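Local coordinates for uncharacterized protein AF_1514 (Archaeoglobus fulgidus DSM 4304, PDB 3C0F) that is of unknown function but adopts a hot dog fold and belongs to the DUF5619 family, at residues Trp59-Ala63 against Phe77-Phe81. Residues are numbered along the deposited sequence; the frame is centred on the assembly and turned at random.
Sequences WEVYA and FEFYF
A single water molecule, gripped by three side chains, joins Trp59 and the strand residues Glu78 and Tyr80, where helix 58-65 packs on one face of the antiparallel sheet of this hot dog fold. The water accepts the indole N-H of Trp59 NE1 at 2.8 Å, donates to Glu78 OE1 at 2.7 Å, and forms a third hydrogen bond with Tyr80 OH. It lies in the planes of both rings, at their edges, and so ties the indole and the phenol to the carboxylate although none of the three bonds directly to another. Glu78 is itself held by the neighbouring strand 33-41 and the residue that follows it: OE1 also bonds to His40 and OE2 to Ser42, which fixes the acceptor presented to the water.

Beyond the water the contact centres on Tyr80 and is mostly carbon against carbon. Trp59 has CG between its backbone N and carbonyl carbon (chi1 58°), which brings the five-membered ring towards the strand; CD1 meets Tyr80 CE2 at 3.6 Å. The indole also stacks on His40. On the same side of the phenol plane, but toward CE1, Glu60 holds CG anti to its backbone N (chi1 -177°) and lays an extended chain past the ring, CG coming to 3.7 Å from Tyr80 CE1, its carboxylate turned 55° from the ring plane with OE2 3.2 Å from Tyr80 OH. One helical turn beyond Trp59, helix and strand come closest in backbone terms, and the methyl CB of Ala63 rests 3.5 Å from Tyr80 CB.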
loop_
_atom_site.group_PDB
_atom_site.type_symbol
_atom_site.label_atom_id
_atom_site.label_comp_id
_atom_site.label_asym_id
_atom_site.label_seq_id
_atom_site.Cartn_x
_atom_site.Cartn_y
_atom_site.Cartn_z
ATOM N N TRP A 59 -14.589 15.436 0.726
ATOM C CA TRP A 59 -14.676 14.016 1.086
ATOM C C TRP A 59 -13.623 13.649 2.138
ATOM O O TRP A 59 -13.857 12.783 2.982
ATOM C CB TRP A 59 -14.517 13.128 -0.154
ATOM C CG TRP A 59 -13.226 13.362 -0.865
ATOM C CD1 TRP A 59 -12.040 12.724 -0.642
ATOM C CD2 TRP A 59 -12.980 14.320 -1.897
ATOM N NE1 TRP A 59 -11.071 13.224 -1.474
ATOM C CE2 TRP A 59 -11.619 14.207 -2.254
ATOM C CE3 TRP A 59 -13.778 15.268 -2.556
ATOM C CZ2 TRP A 59 -11.035 15.001 -3.245
ATOM C CZ3 TRP A 59 -13.198 16.056 -3.543
ATOM C CH2 TRP A 59 -11.837 15.917 -3.877
ATOM N N GLU A 60 -12.469 14.311 2.071
ATOM C CA GLU A 60 -11.387 14.089 3.025
ATOM C C GLU A 60 -11.689 14.781 4.354
ATOM O O GLU A 60 -11.509 14.190 5.421
ATOM C CB GLU A 60 -10.051 14.560 2.446
ATOM C CG GLU A 60 -8.854 14.296 3.350
ATOM C CD GLU A 60 -7.528 14.377 2.616
ATOM O OE1 GLU A 60 -7.388 15.222 1.706
ATOM O OE2 GLU A 60 -6.622 13.592 2.955
ATOM N N VAL A 61 -12.152 16.028 4.276
ATOM C CA VAL A 61 -12.564 16.786 5.459
ATOM C C VAL A 61 -13.650 16.027 6.227
ATOM O O VAL A 61 -13.562 15.878 7.448
ATOM C CB VAL A 61 -13.044 18.217 5.089
ATOM C CG1 VAL A 61 -13.472 18.990 6.334
ATOM C CG2 VAL A 61 -11.948 18.976 4.344
ATOM N N TYR A 62 -14.652 15.534 5.498
ATOM C CA TYR A 62 -15.731 14.723 6.069
ATOM C C TYR A 62 -15.184 13.530 6.855
ATOM O O TYR A 62 -15.567 13.311 8.007
ATOM C CB TYR A 62 -16.685 14.242 4.965
ATOM C CG TYR A 62 -17.687 13.195 5.415
ATOM C CD1 TYR A 62 -18.863 13.566 6.064
ATOM C CD2 TYR A 62 -17.459 11.835 5.188
ATOM C CE1 TYR A 62 -19.784 12.611 6.483
ATOM C CE2 TYR A 62 -18.377 10.872 5.602
ATOM C CZ TYR A 62 -19.537 11.270 6.248
ATOM O OH TYR A 62 -20.459 10.335 6.659
ATOM N N ALA A 63 -14.291 12.772 6.221
ATOM C CA ALA A 63 -13.701 11.580 6.822
ATOM C C ALA A 63 -12.876 11.916 8.066
ATOM O O ALA A 63 -13.012 11.263 9.101
ATOM C CB ALA A 63 -12.857 10.844 5.797
ATOM N N PHE A 77 -8.421 5.779 -7.276
ATOM C CA PHE A 77 -9.373 5.884 -6.162
ATOM C C PHE A 77 -8.669 6.106 -4.827
ATOM O O PHE A 77 -7.607 5.537 -4.579
ATOM C CB PHE A 77 -10.248 4.627 -6.080
ATOM C CG PHE A 77 -11.064 4.368 -7.314
ATOM C CD1 PHE A 77 -12.316 4.958 -7.472
ATOM C CD2 PHE A 77 -10.582 3.529 -8.321
ATOM C CE1 PHE A 77 -13.080 4.724 -8.618
ATOM C CE2 PHE A 77 -11.339 3.287 -9.474
ATOM C CZ PHE A 77 -12.587 3.888 -9.623
ATOM N N GLU A 78 -9.261 6.944 -3.977
ATOM C CA GLU A 78 -8.790 7.104 -2.599
ATOM C C GLU A 78 -9.918 6.746 -1.646
ATOM O O GLU A 78 -11.049 7.212 -1.807
ATOM C CB GLU A 78 -8.285 8.524 -2.311
ATOM C CG GLU A 78 -7.218 9.037 -3.272
ATOM C CD GLU A 78 -7.818 9.824 -4.419
ATOM O OE1 GLU A 78 -8.670 10.697 -4.151
ATOM O OE2 GLU A 78 -7.440 9.575 -5.583
ATOM N N PHE A 79 -9.595 5.910 -0.665
ATOM C CA PHE A 79 -10.561 5.446 0.324
ATOM C C PHE A 79 -10.108 5.877 1.710
ATOM O O PHE A 79 -8.961 5.656 2.089
ATOM C CB PHE A 79 -10.677 3.920 0.279
ATOM C CG PHE A 79 -11.164 3.387 -1.037
ATOM C CD1 PHE A 79 -12.521 3.215 -1.266
ATOM C CD2 PHE A 79 -10.262 3.052 -2.047
ATOM C CE1 PHE A 79 -12.984 2.721 -2.489
ATOM C CE2 PHE A 79 -10.714 2.558 -3.275
ATOM C CZ PHE A 79 -12.076 2.398 -3.495
ATOM N N TYR A 80 -11.016 6.488 2.462
ATOM C CA TYR A 80 -10.703 6.944 3.811
ATOM C C TYR A 80 -11.451 6.099 4.839
ATOM O O TYR A 80 -12.688 6.077 4.858
ATOM C CB TYR A 80 -11.026 8.434 3.959
ATOM C CG TYR A 80 -10.172 9.318 3.077
ATOM C CD1 TYR A 80 -8.985 9.875 3.557
ATOM C CD2 TYR A 80 -10.536 9.583 1.755
ATOM C CE1 TYR A 80 -8.188 10.681 2.744
ATOM C CE2 TYR A 80 -9.748 10.384 0.934
ATOM C CZ TYR A 80 -8.576 10.926 1.436
ATOM O OH TYR A 80 -7.794 11.719 0.628
ATOM N N PHE A 81 -10.683 5.402 5.678
ATOM C CA PHE A 81 -11.215 4.490 6.690
ATOM C C PHE A 81 -10.994 5.001 8.111
ATOM O O PHE A 81 -9.967 5.624 8.401
ATOM C CB PHE A 81 -10.498 3.135 6.616
ATOM C CG PHE A 81 -10.819 2.316 5.399
ATOM C CD1 PHE A 81 -11.879 1.411 5.411
ATOM C CD2 PHE A 81 -10.025 2.404 4.257
ATOM C CE1 PHE A 81 -12.163 0.628 4.286
ATOM C CE2 PHE A 81 -10.302 1.627 3.130
ATOM C CZ PHE A 81 -11.372 0.733 3.147
HETATM O O HOH W 1 -8.513 12.225 -1.902
#